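Local coordinates for protein rhamnogalacturonan endolyase YesW (Bacillus subtilis, PDB 2ZUX) that cleaves type I rhamnogalacturonan of plant cell walls by endo-type elimination and needs calcium or manganese for its activity, at residues S113-S118 against K133-N138; E129-W134 against I153-L158; G146-V151 against N171-A176; S139-Q144 against G175-Q180. All blocks are in the same frame, centred on the assembly; numbering follows the deposited sequence.

In the fold
All four contacts lie in one blade of the beta-propeller domain and the loops at its end. Contacts 1 and 2 share Lys133 and Trp134 on strand 129-136, which pairs with a different neighbour in each; their centres are about 11 Å apart. Contact 2 runs down to a calcium site, whereas contact 1 holds another calcium ion and meets one rhamnose through the substrate-binding Asn115 and Asp135. Beyond the strands, contacts 3 and 4 pack loops together with centres about 7 Å apart, joined by Arg173 NH2 to Gln144 O at 2.8 Å. Asn138 OD1 ties contact 1 to contact 3 through Gly149 N at 3.0 Å. Asp150 of contact 3 meets another rhamnose.

Contact 1: residues S113-S118 against K133-N138; sequences SANDAS and KWDPSN. With CA (calcium ion), chain D; RAM (alpha-L-rhamnopyranose), chain N.
Ser113 and Asp135 form an antiparallel hydrogen-bonded pair, Ser113 N reaching Asp135 O at 3.0 Å and Asp135 N returning to Ser113 O. Further on, Lys133 O accepts from Asn115 N while Lys133 N donates to Asp116 O, so two consecutive residues face one, consistent with a beta bulge. These strands, 109-120 and 129-136, make a beta hairpin within a propeller blade. Among apolar groups, Ala114 CB sits over one face of the Trp134 indole, 4.0 Å from CZ3. The charged groups lie beside Asn115 and Asp116. The Lys133 chain bends at its third torsion (74°) and ends in a salt bridge, NZ 3.1 Å from Asp116 OD2, which it meets from above the carboxylate plane. The same OD2 binds calcium at 2.4 Å, with Asn555, Ala557 and Asn559 as further protein ligands. Rhamnose O3 donates to Asp135 OD2 at 2.7 Å and lies 3.1 Å from Asn115 OD1; Ser139 OG also hydrogen-bonds to Asp135 OD2.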
loop_
_atom_site.group_PDB
_atom_site.type_symbol
_atom_site.label_atom_id
_atom_site.label_comp_id
_atom_site.label_asym_id
_atom_site.label_seq_id
_atom_site.Cartn_x
_atom_site.Cartn_y
_atom_site.Cartn_z
ATOM N N SER A 113 14.616 -11.892 6.778
ATOM C CA SER A 113 13.504 -12.373 5.979
ATOM C C SER A 113 12.945 -11.217 5.157
ATOM O O SER A 113 13.002 -10.040 5.572
ATOM C CB SER A 113 12.418 -12.996 6.851
ATOM O OG SER A 113 11.890 -12.052 7.768
ATOM N N ALA A 114 12.447 -11.549 3.972
ATOM C CA ALA A 114 11.819 -10.567 3.098
ATOM C C ALA A 114 10.548 -10.074 3.788
ATOM O O ALA A 114 9.806 -10.865 4.360
ATOM C CB ALA A 114 11.505 -11.197 1.772
ATOM N N ASN A 115 10.309 -8.767 3.764
ATOM C CA ASN A 115 9.211 -8.194 4.533
ATOM C C ASN A 115 8.366 -7.302 3.608
ATOM O O ASN A 115 8.097 -7.697 2.467
ATOM C CB ASN A 115 9.788 -7.488 5.772
ATOM C CG ASN A 115 8.758 -7.254 6.867
ATOM O OD1 ASN A 115 8.464 -8.143 7.697
ATOM N ND2 ASN A 115 8.254 -6.045 6.924
ATOM N N ASP A 116 7.958 -6.117 4.066
ATOM C CA ASP A 116 7.071 -5.238 3.300
ATOM C C ASP A 116 7.726 -4.771 2.017
ATOM O O ASP A 116 8.923 -4.470 1.995
ATOM C CB ASP A 116 6.733 -3.990 4.115
ATOM C CG ASP A 116 6.029 -4.289 5.419
ATOM O OD1 ASP A 116 5.289 -5.289 5.516
ATOM O OD2 ASP A 116 6.192 -3.452 6.339
ATOM N N ALA A 117 6.918 -4.637 0.973
ATOM C CA ALA A 117 7.380 -4.049 -0.275
ATOM C C ALA A 117 6.515 -2.877 -0.716
ATOM O O ALA A 117 5.416 -2.644 -0.197
ATOM C CB ALA A 117 7.470 -5.104 -1.395
ATOM N N SER A 118 7.044 -2.148 -1.691
ATOM C CA SER A 118 6.278 -1.181 -2.452
ATOM C C SER A 118 6.653 -1.350 -3.915
ATOM O O SER A 118 7.483 -2.210 -4.250
ATOM C CB SER A 118 6.580 0.236 -1.973
ATOM O OG SER A 118 5.730 1.169 -2.605
ATOM N N LYS A 133 11.756 -4.281 1.673
ATOM C CA LYS A 133 12.386 -4.112 2.977
ATOM C C LYS A 133 12.703 -5.485 3.547
ATOM O O LYS A 133 11.836 -6.363 3.587
ATOM C CB LYS A 133 11.463 -3.330 3.920
ATOM C CG LYS A 133 12.047 -3.067 5.317
ATOM C CD LYS A 133 11.060 -2.312 6.219
ATOM C CE LYS A 133 9.942 -3.227 6.684
ATOM N NZ LYS A 133 8.879 -2.501 7.456
ATOM N N TRP A 134 13.953 -5.658 3.980
ATOM C CA TRP A 134 14.374 -6.852 4.707
ATOM C C TRP A 134 14.232 -6.604 6.206
ATOM O O TRP A 134 14.495 -5.490 6.695
ATOM C CB TRP A 134 15.837 -7.174 4.391
ATOM C CG TRP A 134 16.049 -7.657 2.995
ATOM C CD1 TRP A 134 16.419 -6.917 1.912
ATOM C CD2 TRP A 134 15.894 -9.006 2.534
ATOM N NE1 TRP A 134 16.518 -7.729 0.795
ATOM C CE2 TRP A 134 16.186 -9.011 1.149
ATOM C CE3 TRP A 134 15.533 -10.209 3.153
ATOM C CZ2 TRP A 134 16.143 -10.184 0.373
ATOM C CZ3 TRP A 134 15.482 -11.369 2.381
ATOM C CH2 TRP A 134 15.782 -11.342 1.006
ATOM N N ASP A 135 13.831 -7.634 6.947
ATOM C CA ASP A 135 13.654 -7.504 8.391
ATOM C C ASP A 135 14.580 -8.463 9.117
ATOM O O ASP A 135 14.553 -9.673 8.857
ATOM C CB ASP A 135 12.204 -7.789 8.790
ATOM C CG ASP A 135 11.877 -7.281 10.174
ATOM O OD1 ASP A 135 12.076 -6.072 10.434
ATOM O OD2 ASP A 135 11.397 -8.088 10.989
ATOM N N PRO A 136 15.397 -7.939 10.046
ATOM C CA PRO A 136 16.214 -8.838 10.856
ATOM C C PRO A 136 15.325 -9.538 11.878
ATOM O O PRO A 136 14.312 -8.976 12.325
ATOM C CB PRO A 136 17.194 -7.891 11.552
ATOM C CG PRO A 136 16.423 -6.612 11.692
ATOM C CD PRO A 136 15.589 -6.528 10.430
ATOM N N SER A 137 15.707 -10.755 12.254
ATOM C CA SER A 137 14.881 -11.586 13.129
ATOM C C SER A 137 14.768 -11.061 14.560
ATOM O O SER A 137 13.993 -11.594 15.356
ATOM C CB SER A 137 15.413 -13.018 13.133
ATOM O OG SER A 137 16.771 -13.049 13.527
ATOM N N ASN A 138 15.536 -10.025 14.881
ATOM C CA ASN A 138 15.439 -9.362 16.179
ATOM C C ASN A 138 14.808 -7.971 16.108
ATOM O O ASN A 138 14.999 -7.162 17.004
ATOM C CB ASN A 138 16.813 -9.295 16.862
ATOM C CG ASN A 138 17.846 -8.557 16.031
ATOM O OD1 ASN A 138 17.557 -8.054 14.943
ATOM N ND2 ASN A 138 19.074 -8.496 16.545
HETATM CA CA CA D . 4.592 -2.543 7.819
HETATM C C1 RAM N . 7.933 -11.464 13.259
HETATM C C2 RAM N . 8.607 -10.322 12.478
HETATM C C3 RAM N . 8.948 -10.685 11.030
HETATM C C4 RAM N . 7.784 -11.429 10.388
HETATM C C5 RAM N . 7.556 -12.707 11.186
HETATM C C6 RAM N . 6.465 -13.563 10.567
HETATM O O1 RAM N . 8.898 -12.182 13.994
HETATM O O2 RAM N . 7.771 -9.184 12.509
HETATM O O3 RAM N . 9.281 -9.529 10.294
HETATM O O4 RAM N . 7.960 -11.684 9.003
HETATM O O5 RAM N . 7.139 -12.369 12.499
HETATM O O HOH W 1 13.647 -12.046 9.908
HETATM O O HOH W 2 7.924 -4.486 9.128
HETATM O O HOH W 3 5.254 -4.042 9.447
HETATM O O HOH W 4 6.388 -1.160 8.564
#

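Contact 2: residues E129-W134 against I153-L158; sequences ELILKW and IDAYKL. With CA (calcium ion), chain H.
Ile131 and Ile153 touch diagonally through their CG2 methyls, 3.6 Å apart. In both, CG2 is anti to the backbone N and CG1 anti to the carbonyl carbon; Ile131 CD1 lies 3.5 Å from Ala155 CB, and Ile153 CD1 rests on the aliphatic root of Lys133. The other face carries Leu130, Leu132, Asp154 and Tyr156. There Leu132 CD2 lies over one face of the Trp134 ring, near its rim, and the Leu130 and Leu158 side chains cross at about a right angle, CD1 meeting CD2. Between the faces, Leu130 with Tyr156 and Leu132 with Asp154 form doubly hydrogen-bonded antiparallel pairs, the regular pairing of neighbouring strands in a propeller blade. At one end Trp134 NE1 donates to Asp154 OD2 at 2.9 Å; the oxygen lies close to the indole plane, yet the donor stands 76° out of the carboxylate plane. Asp154 OD1 forms a salt bridge with Arg165, and Tyr156 OH, also hydrogen-bonded to Asp97 N, adds a weak bond to OD2. A leucine in place of Trp134 would probably leave Asp154 OD2 without the indole donor and Leu132 CD2 without the ring it packs on. At the opposite end Glu129 chelates calcium with OE1 and OE2, each at 2.5 Å, alongside a water, Asp121, Asp123, Asp125 and Gln127; OE1 also accepts from Val122 N. Lys157 NZ reaches Glu129 OE2 in a weak salt bridge of 3.4 Å, while also pairing with Asp123.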
loop_
_atom_site.group_PDB
_atom_site.type_symbol
_atom_site.label_atom_id
_atom_site.label_comp_id
_atom_site.label_asym_id
_atom_site.label_seq_id
_atom_site.Cartn_x
_atom_site.Cartn_y
_atom_site.Cartn_z
ATOM N N GLU A 129 9.012 -1.928 -10.754
ATOM C CA GLU A 129 10.034 -2.586 -9.961
ATOM C C GLU A 129 9.484 -2.793 -8.550
ATOM O O GLU A 129 8.591 -2.063 -8.104
ATOM C CB GLU A 129 11.296 -1.722 -9.882
ATOM C CG GLU A 129 12.214 -1.778 -11.099
ATOM C CD GLU A 129 11.574 -1.249 -12.369
ATOM O OE1 GLU A 129 11.188 -0.058 -12.421
ATOM O OE2 GLU A 129 11.476 -2.029 -13.342
ATOM N N LEU A 130 10.023 -3.789 -7.855
ATOM C CA LEU A 130 9.701 -4.038 -6.457
ATOM C C LEU A 130 10.770 -3.436 -5.557
ATOM O O LEU A 130 11.962 -3.673 -5.760
ATOM C CB LEU A 130 9.601 -5.540 -6.211
ATOM C CG LEU A 130 8.289 -6.164 -6.684
ATOM C CD1 LEU A 130 8.451 -7.658 -6.945
ATOM C CD2 LEU A 130 7.157 -5.880 -5.690
ATOM N N ILE A 131 10.331 -2.652 -4.573
ATOM C CA ILE A 131 11.217 -2.098 -3.556
ATOM C C ILE A 131 10.917 -2.876 -2.278
ATOM O O ILE A 131 9.800 -2.791 -1.746
ATOM C CB ILE A 131 10.987 -0.572 -3.357
ATOM C CG1 ILE A 131 11.074 0.194 -4.692
ATOM C CG2 ILE A 131 11.957 0.005 -2.317
ATOM C CD1 ILE A 131 12.392 0.056 -5.446
ATOM N N LEU A 132 11.898 -3.643 -1.804
ATOM C CA LEU A 132 11.702 -4.589 -0.719
ATOM C C LEU A 132 12.460 -4.233 0.543
ATOM O O LEU A 132 13.658 -3.939 0.493
ATOM C CB LEU A 132 12.153 -5.977 -1.178
ATOM C CG LEU A 132 12.087 -7.118 -0.157
ATOM C CD1 LEU A 132 10.638 -7.461 0.153
ATOM C CD2 LEU A 132 12.833 -8.334 -0.679
ATOM N N LYS A 133 11.756 -4.281 1.673
ATOM C CA LYS A 133 12.386 -4.112 2.977
ATOM C C LYS A 133 12.703 -5.485 3.547
ATOM O O LYS A 133 11.836 -6.363 3.587
ATOM C CB LYS A 133 11.463 -3.330 3.920
ATOM C CG LYS A 133 12.047 -3.067 5.317
ATOM C CD LYS A 133 11.060 -2.312 6.219
ATOM C CE LYS A 133 9.942 -3.227 6.684
ATOM N NZ LYS A 133 8.879 -2.501 7.456
ATOM N N TRP A 134 13.953 -5.658 3.980
ATOM C CA TRP A 134 14.374 -6.852 4.707
ATOM C C TRP A 134 14.232 -6.604 6.206
ATOM O O TRP A 134 14.495 -5.490 6.695
ATOM C CB TRP A 134 15.837 -7.174 4.391
ATOM C CG TRP A 134 16.049 -7.657 2.995
ATOM C CD1 TRP A 134 16.419 -6.917 1.912
ATOM C CD2 TRP A 134 15.894 -9.006 2.534
ATOM N NE1 TRP A 134 16.518 -7.729 0.795
ATOM C CE2 TRP A 134 16.186 -9.011 1.149
ATOM C CE3 TRP A 134 15.533 -10.209 3.153
ATOM C CZ2 TRP A 134 16.143 -10.184 0.373
ATOM C CZ3 TRP A 134 15.482 -11.369 2.381
ATOM C CH2 TRP A 134 15.782 -11.342 1.006
ATOM N N ILE A 153 17.072 -2.136 2.328
ATOM C CA ILE A 153 16.045 -1.884 1.317
ATOM C C ILE A 153 16.673 -2.179 -0.031
ATOM O O ILE A 153 17.717 -1.607 -0.370
ATOM C CB ILE A 153 15.583 -0.394 1.299
ATOM C CG1 ILE A 153 15.223 0.132 2.701
ATOM C CG2 ILE A 153 14.475 -0.192 0.254
ATOM C CD1 ILE A 153 14.021 -0.515 3.325
ATOM N N ASP A 154 16.038 -3.069 -0.795
ATOM C CA ASP A 154 16.525 -3.439 -2.128
ATOM C C ASP A 154 15.548 -3.013 -3.210
ATOM O O ASP A 154 14.352 -2.887 -2.957
ATOM C CB ASP A 154 16.653 -4.960 -2.262
ATOM C CG ASP A 154 17.776 -5.561 -1.446
ATOM O OD1 ASP A 154 18.522 -4.849 -0.749
ATOM O OD2 ASP A 154 17.917 -6.801 -1.517
ATOM N N ALA A 155 16.055 -2.856 -4.431
ATOM C CA ALA A 155 15.199 -2.739 -5.613
ATOM C C ALA A 155 15.458 -3.901 -6.550
ATOM O O ALA A 155 16.617 -4.192 -6.865
ATOM C CB ALA A 155 15.443 -1.435 -6.332
ATOM N N TYR A 156 14.378 -4.538 -7.000
ATOM C CA TYR A 156 14.451 -5.623 -7.988
ATOM C C TYR A 156 13.585 -5.330 -9.199
ATOM O O TYR A 156 12.450 -4.860 -9.072
ATOM C CB TYR A 156 13.975 -6.951 -7.386
ATOM C CG TYR A 156 14.867 -7.465 -6.299
ATOM C CD1 TYR A 156 15.940 -8.303 -6.599
ATOM C CD2 TYR A 156 14.650 -7.111 -4.965
ATOM C CE1 TYR A 156 16.783 -8.763 -5.603
ATOM C CE2 TYR A 156 15.485 -7.564 -3.968
ATOM C CZ TYR A 156 16.545 -8.397 -4.293
ATOM O OH TYR A 156 17.381 -8.846 -3.297
ATOM N N LYS A 157 14.119 -5.625 -10.380
ATOM C CA LYS A 157 13.284 -5.746 -11.563
ATOM C C LYS A 157 12.561 -7.081 -11.494
ATOM O O LYS A 157 13.010 -8.001 -10.807
ATOM C CB LYS A 157 14.132 -5.672 -12.831
ATOM C CG LYS A 157 14.692 -4.296 -13.085
ATOM C CD LYS A 157 15.465 -4.243 -14.394
ATOM C CE LYS A 157 15.491 -2.830 -14.936
ATOM N NZ LYS A 157 14.129 -2.388 -15.366
ATOM N N LEU A 158 11.446 -7.199 -12.209
ATOM C CA LEU A 158 10.681 -8.444 -12.189
ATOM C C LEU A 158 11.474 -9.623 -12.766
ATOM O O LEU A 158 11.203 -10.776 -12.433
ATOM C CB LEU A 158 9.329 -8.281 -12.895
ATOM C CG LEU A 158 8.419 -7.173 -12.349
ATOM C CD1 LEU A 158 7.041 -7.296 -12.997
ATOM C CD2 LEU A 158 8.308 -7.195 -10.817
HETATM CA CA CA H . 10.462 -0.359 -14.846
HETATM O O HOH W 5 10.552 -4.551 -13.193
HETATM O O HOH W 6 10.949 -2.376 -16.021
#

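Contact 3: residues G146-V151 against N171-A176; sequences GYTGDV and NIRAGA. With RAM (alpha-L-rhamnopyranose), chain O.
Thr148 and Ala174 mark the nearest approach of two irregular backbones, their CA atoms 5.7 Å apart. Both segments are loops of the beta-propeller: 146-151 leads into strand 152-156, while the other, 171-176, follows the last strand of the same blade on the way to strand 182-184. Gly146 adopts backbone angles at which a side chain would collide with the carbonyl oxygen of the preceding residue. With chi1 at 61°, Thr148 OG1 is placed to accept a hydrogen bond from Ala174 N, at 3.0 Å and almost perfectly straight (178°). Water links the chains as well, one molecule accepting from Val151 N and donating to Ile172 O. The extended Arg173 side chain passes Thr148 at about a right angle and brings NH2 2.8 Å from Gly146 O, in the carbonyl plane on a lone pair. In the same guanidinium NH2 also bonds Gln144 O, NE bonds Gly222 O and NH1 bonds Tyr178 OH. Val151 CG2 packs on Ala174 CB at 3.6 Å. Asp150, a carbohydrate-binding residue, makes no contact with segment 171-176; its carboxylate meets a bound rhamnose that Arg218 also holds, and the sugar's O1 donates to Asp150 OD1 at 2.7 Å.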
loop_
_atom_site.group_PDB
_atom_site.type_symbol
_atom_site.label_atom_id
_atom_site.label_comp_id
_atom_site.label_asym_id
_atom_site.label_seq_id
_atom_site.Cartn_x
_atom_site.Cartn_y
_atom_site.Cartn_z
ATOM N N GLY A 146 16.113 -3.588 23.268
ATOM C CA GLY A 146 17.060 -4.519 22.660
ATOM C C GLY A 146 17.597 -4.010 21.339
ATOM O O GLY A 146 16.925 -3.262 20.627
ATOM N N TYR A 147 18.815 -4.426 21.012
ATOM C CA TYR A 147 19.474 -4.054 19.768
ATOM C C TYR A 147 18.860 -4.764 18.573
ATOM O O TYR A 147 18.379 -5.891 18.695
ATOM C CB TYR A 147 20.963 -4.392 19.845
ATOM C CG TYR A 147 21.766 -3.497 20.764
ATOM C CD1 TYR A 147 22.436 -2.379 20.272
ATOM C CD2 TYR A 147 21.870 -3.778 22.125
ATOM C CE1 TYR A 147 23.191 -1.552 21.114
ATOM C CE2 TYR A 147 22.610 -2.957 22.972
ATOM C CZ TYR A 147 23.274 -1.854 22.462
ATOM O OH TYR A 147 24.014 -1.052 23.310
ATOM N N THR A 148 18.894 -4.109 17.413
ATOM C CA THR A 148 18.366 -4.710 16.186
ATOM C C THR A 148 19.420 -4.744 15.089
ATOM O O THR A 148 20.327 -3.913 15.069
ATOM C CB THR A 148 17.124 -3.948 15.645
ATOM O OG1 THR A 148 17.472 -2.589 15.331
ATOM C CG2 THR A 148 15.997 -3.954 16.660
ATOM N N GLY A 149 19.309 -5.708 14.181
ATOM C CA GLY A 149 20.132 -5.707 12.981
ATOM C C GLY A 149 19.766 -4.572 12.034
ATOM O O GLY A 149 18.695 -3.956 12.166
ATOM N N ASP A 150 20.650 -4.299 11.078
ATOM C CA ASP A 150 20.430 -3.267 10.067
ATOM C C ASP A 150 19.171 -3.532 9.255
ATOM O O ASP A 150 18.856 -4.681 8.943
ATOM C CB ASP A 150 21.607 -3.219 9.084
ATOM C CG ASP A 150 22.873 -2.617 9.677
ATOM O OD1 ASP A 150 22.802 -1.884 10.689
ATOM O OD2 ASP A 150 23.945 -2.867 9.077
ATOM N N VAL A 151 18.484 -2.453 8.898
ATOM C CA VAL A 151 17.372 -2.517 7.954
ATOM C C VAL A 151 17.941 -2.308 6.554
ATOM O O VAL A 151 18.695 -1.360 6.314
ATOM C CB VAL A 151 16.326 -1.436 8.267
ATOM C CG1 VAL A 151 15.139 -1.496 7.288
ATOM C CG2 VAL A 151 15.847 -1.570 9.701
ATOM N N ASN A 171 21.994 3.463 13.133
ATOM C CA ASN A 171 21.218 4.533 13.756
ATOM C C ASN A 171 19.750 4.562 13.338
ATOM O O ASN A 171 19.030 5.495 13.678
ATOM C CB ASN A 171 21.894 5.888 13.578
ATOM C CG ASN A 171 23.257 5.936 14.230
ATOM O OD1 ASN A 171 24.250 6.300 13.591
ATOM N ND2 ASN A 171 23.326 5.542 15.494
ATOM N N ILE A 172 19.313 3.518 12.639
ATOM C CA ILE A 172 17.903 3.337 12.323
ATOM C C ILE A 172 17.479 1.981 12.875
ATOM O O ILE A 172 17.879 0.931 12.350
ATOM C CB ILE A 172 17.639 3.415 10.789
ATOM C CG1 ILE A 172 17.936 4.822 10.235
ATOM C CG2 ILE A 172 16.202 2.978 10.465
ATOM C CD1 ILE A 172 17.062 5.960 10.785
ATOM N N ARG A 173 16.671 2.003 13.932
ATOM C CA ARG A 173 16.220 0.767 14.568
ATOM C C ARG A 173 15.252 0.002 13.660
ATOM O O ARG A 173 14.481 0.609 12.919
ATOM C CB ARG A 173 15.543 1.091 15.902
ATOM C CG ARG A 173 15.516 -0.060 16.883
ATOM C CD ARG A 173 14.710 0.298 18.106
ATOM N NE ARG A 173 15.005 -0.613 19.206
ATOM C CZ ARG A 173 14.119 -1.025 20.107
ATOM N NH1 ARG A 173 12.852 -0.615 20.061
ATOM N NH2 ARG A 173 14.511 -1.858 21.060
ATOM N N ALA A 174 15.319 -1.329 13.696
ATOM C CA ALA A 174 14.395 -2.181 12.944
ATOM C C ALA A 174 13.114 -2.468 13.709
ATOM O O ALA A 174 13.151 -2.802 14.895
ATOM C CB ALA A 174 15.063 -3.499 12.589
ATOM N N GLY A 175 11.981 -2.376 13.019
ATOM C CA GLY A 175 10.681 -2.703 13.604
ATOM C C GLY A 175 9.590 -2.045 12.778
ATOM O O GLY A 175 9.862 -1.138 11.986
ATOM N N ALA A 176 8.358 -2.496 12.963
ATOM C CA ALA A 176 7.237 -2.057 12.127
ATOM C C ALA A 176 7.041 -0.544 12.108
ATOM O O ALA A 176 6.621 0.016 11.088
ATOM C CB ALA A 176 5.957 -2.748 12.567
HETATM C C1 RAM O . 25.846 -2.743 11.638
HETATM C C2 RAM O . 27.295 -2.623 12.108
HETATM C C3 RAM O . 27.346 -2.507 13.630
HETATM C C4 RAM O . 26.532 -3.615 14.300
HETATM C C5 RAM O . 25.104 -3.638 13.746
HETATM C C6 RAM O . 24.275 -4.779 14.328
HETATM O O1 RAM O . 25.183 -1.508 11.812
HETATM O O2 RAM O . 28.007 -3.766 11.683
HETATM O O3 RAM O . 28.685 -2.572 14.070
HETATM O O4 RAM O . 26.542 -3.430 15.703
HETATM O O5 RAM O . 25.158 -3.775 12.335
HETATM O O HOH W 7 19.085 -1.246 13.555
HETATM O O HOH W 8 18.946 0.093 9.948
#

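Contact 4: residues S139-Q144 against G175-Q180; sequences SKDNSQ and GAHYTQ
Lys140 O meets Gly175 with a CA-H...O contact (3.3 Å to Gly175 CA), and two waters bridge the segments. The position of Gly175 is tight: a CB there would run into Lys140 O. Both segments are loops of the beta-propeller, one leaving strand 129-136 and the other on the way to the next blade, and each folds into a type I beta turn, from Asp141 to Gln144 and from Gly175 to Tyr178. One water donates to Lys140 O at 2.9 Å and accepts from His177 N; a second accepts from Ala176 N and reaches the same carbonyl weakly. That carbonyl oxygen also sits at the edge of the Tyr178 ring, in its plane. The Asn142 side chain packs against His177 CB and the Tyr178 ring. Asp141, with CG anti to the backbone N (chi1 -178°), turns its carboxylate back over its own turn. OD2 accepts from Ser143 N, an Asx turn, and from Ser143 OG at 2.7 Å, while OD1 approaches the edge of the His177 ring. An alanine here would probably leave Ser143 N and OG without their shared acceptor, with the turn less firmly fixed. The His177 ring meets the substrate-binding Tyr558 edge-to-face. Within segment 175-180, Gln180 NE2 donates to Ala176 O at 3.0 Å, with Ala176 O in the plane of the Gln180 amide.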
loop_
_atom_site.group_PDB
_atom_site.type_symbol
_atom_site.label_atom_id
_atom_site.label_comp_id
_atom_site.label_asym_id
_atom_site.label_seq_id
_atom_site.Cartn_x
_atom_site.Cartn_y
_atom_site.Cartn_z
ATOM N N SER A 139 14.059 -7.693 15.045
ATOM C CA SER A 139 13.351 -6.412 14.948
ATOM C C SER A 139 12.405 -6.251 16.138
ATOM O O SER A 139 11.965 -7.239 16.738
ATOM C CB SER A 139 12.603 -6.302 13.623
ATOM O OG SER A 139 11.614 -7.308 13.499
ATOM N N LYS A 140 12.104 -5.003 16.484
ATOM C CA LYS A 140 11.473 -4.698 17.767
ATOM C C LYS A 140 10.240 -3.826 17.647
ATOM O O LYS A 140 10.222 -2.859 16.869
ATOM C CB LYS A 140 12.475 -3.977 18.675
ATOM C CG LYS A 140 13.648 -4.834 19.155
ATOM C CD LYS A 140 13.222 -5.783 20.271
ATOM C CE LYS A 140 14.339 -6.755 20.649
ATOM N NZ LYS A 140 14.468 -7.841 19.644
ATOM N N ASP A 141 9.223 -4.156 18.440
ATOM C CA ASP A 141 8.162 -3.208 18.723
ATOM C C ASP A 141 8.719 -2.084 19.595
ATOM O O ASP A 141 9.688 -2.277 20.330
ATOM C CB ASP A 141 6.992 -3.877 19.436
ATOM C CG ASP A 141 5.857 -2.912 19.686
ATOM O OD1 ASP A 141 5.230 -2.479 18.696
ATOM O OD2 ASP A 141 5.609 -2.569 20.860
ATOM N N ASN A 142 8.098 -0.913 19.520
ATOM C CA ASN A 142 8.525 0.241 20.314
ATOM C C ASN A 142 8.475 -0.000 21.822
ATOM O O ASN A 142 9.175 0.678 22.580
ATOM C CB ASN A 142 7.680 1.468 19.972
ATOM C CG ASN A 142 7.959 2.009 18.584
ATOM O OD1 ASN A 142 8.187 3.212 18.408
ATOM N ND2 ASN A 142 7.944 1.136 17.595
ATOM N N SER A 143 7.641 -0.949 22.250
ATOM C CA SER A 143 7.547 -1.281 23.673
ATOM C C SER A 143 8.704 -2.138 24.176
ATOM O O SER A 143 8.852 -2.308 25.386
ATOM C CB SER A 143 6.226 -1.990 23.972
ATOM O OG SER A 143 6.207 -3.261 23.356
ATOM N N GLN A 144 9.507 -2.681 23.261
ATOM C CA GLN A 144 10.563 -3.635 23.615
ATOM C C GLN A 144 11.950 -3.022 23.563
ATOM O O GLN A 144 12.284 -2.312 22.618
ATOM C CB GLN A 144 10.536 -4.810 22.654
ATOM C CG GLN A 144 9.249 -5.586 22.638
ATOM C CD GLN A 144 9.268 -6.648 21.571
ATOM O OE1 GLN A 144 9.302 -6.344 20.373
ATOM N NE2 GLN A 144 9.272 -7.909 21.991
ATOM N N GLY A 175 11.981 -2.376 13.019
ATOM C CA GLY A 175 10.681 -2.703 13.604
ATOM C C GLY A 175 9.590 -2.045 12.778
ATOM O O GLY A 175 9.862 -1.138 11.986
ATOM N N ALA A 176 8.358 -2.496 12.963
ATOM C CA ALA A 176 7.237 -2.057 12.127
ATOM C C ALA A 176 7.041 -0.544 12.108
ATOM O O ALA A 176 6.621 0.016 11.088
ATOM C CB ALA A 176 5.957 -2.748 12.567
ATOM N N HIS A 177 7.319 0.111 13.231
ATOM C CA HIS A 177 6.937 1.507 13.406
ATOM C C HIS A 177 8.046 2.485 13.113
ATOM O O HIS A 177 7.836 3.695 13.226
ATOM C CB HIS A 177 6.358 1.697 14.805
ATOM C CG HIS A 177 5.216 0.782 15.056
ATOM N ND1 HIS A 177 4.007 0.913 14.403
ATOM C CD2 HIS A 177 5.132 -0.354 15.786
ATOM C CE1 HIS A 177 3.210 -0.076 14.766
ATOM N NE2 HIS A 177 3.869 -0.856 15.607
ATOM N N TYR A 178 9.205 1.964 12.705
ATOM C CA TYR A 178 10.370 2.805 12.439
ATOM C C TYR A 178 10.410 3.251 10.963
ATOM O O TYR A 178 9.752 4.223 10.611
ATOM C CB TYR A 178 11.655 2.116 12.943
ATOM C CG TYR A 178 11.675 1.961 14.461
ATOM C CD1 TYR A 178 12.041 3.034 15.288
ATOM C CD2 TYR A 178 11.280 0.763 15.065
ATOM C CE1 TYR A 178 12.043 2.904 16.671
ATOM C CE2 TYR A 178 11.277 0.620 16.456
ATOM C CZ TYR A 178 11.654 1.703 17.239
ATOM O OH TYR A 178 11.637 1.582 18.617
ATOM N N THR A 179 11.122 2.537 10.091
ATOM C CA THR A 179 11.231 2.946 8.685
ATOM C C THR A 179 9.900 2.805 7.965
ATOM O O THR A 179 9.292 1.727 7.960
ATOM C CB THR A 179 12.296 2.117 7.944
ATOM O OG1 THR A 179 13.570 2.335 8.564
ATOM C CG2 THR A 179 12.389 2.511 6.482
ATOM N N GLN A 180 9.479 3.914 7.349
ATOM C CA GLN A 180 8.280 4.000 6.519
ATOM C C GLN A 180 8.741 4.544 5.171
ATOM O O GLN A 180 9.142 5.701 5.078
ATOM C CB GLN A 180 7.251 4.935 7.173
ATOM C CG GLN A 180 7.017 4.682 8.666
ATOM C CD GLN A 180 6.642 3.244 9.000
ATOM O OE1 GLN A 180 6.066 2.512 8.190
ATOM N NE2 GLN A 180 6.967 2.837 10.222
HETATM O O HOH W 9 8.301 -0.985 15.832
HETATM O O HOH W 10 7.652 -4.038 15.264
#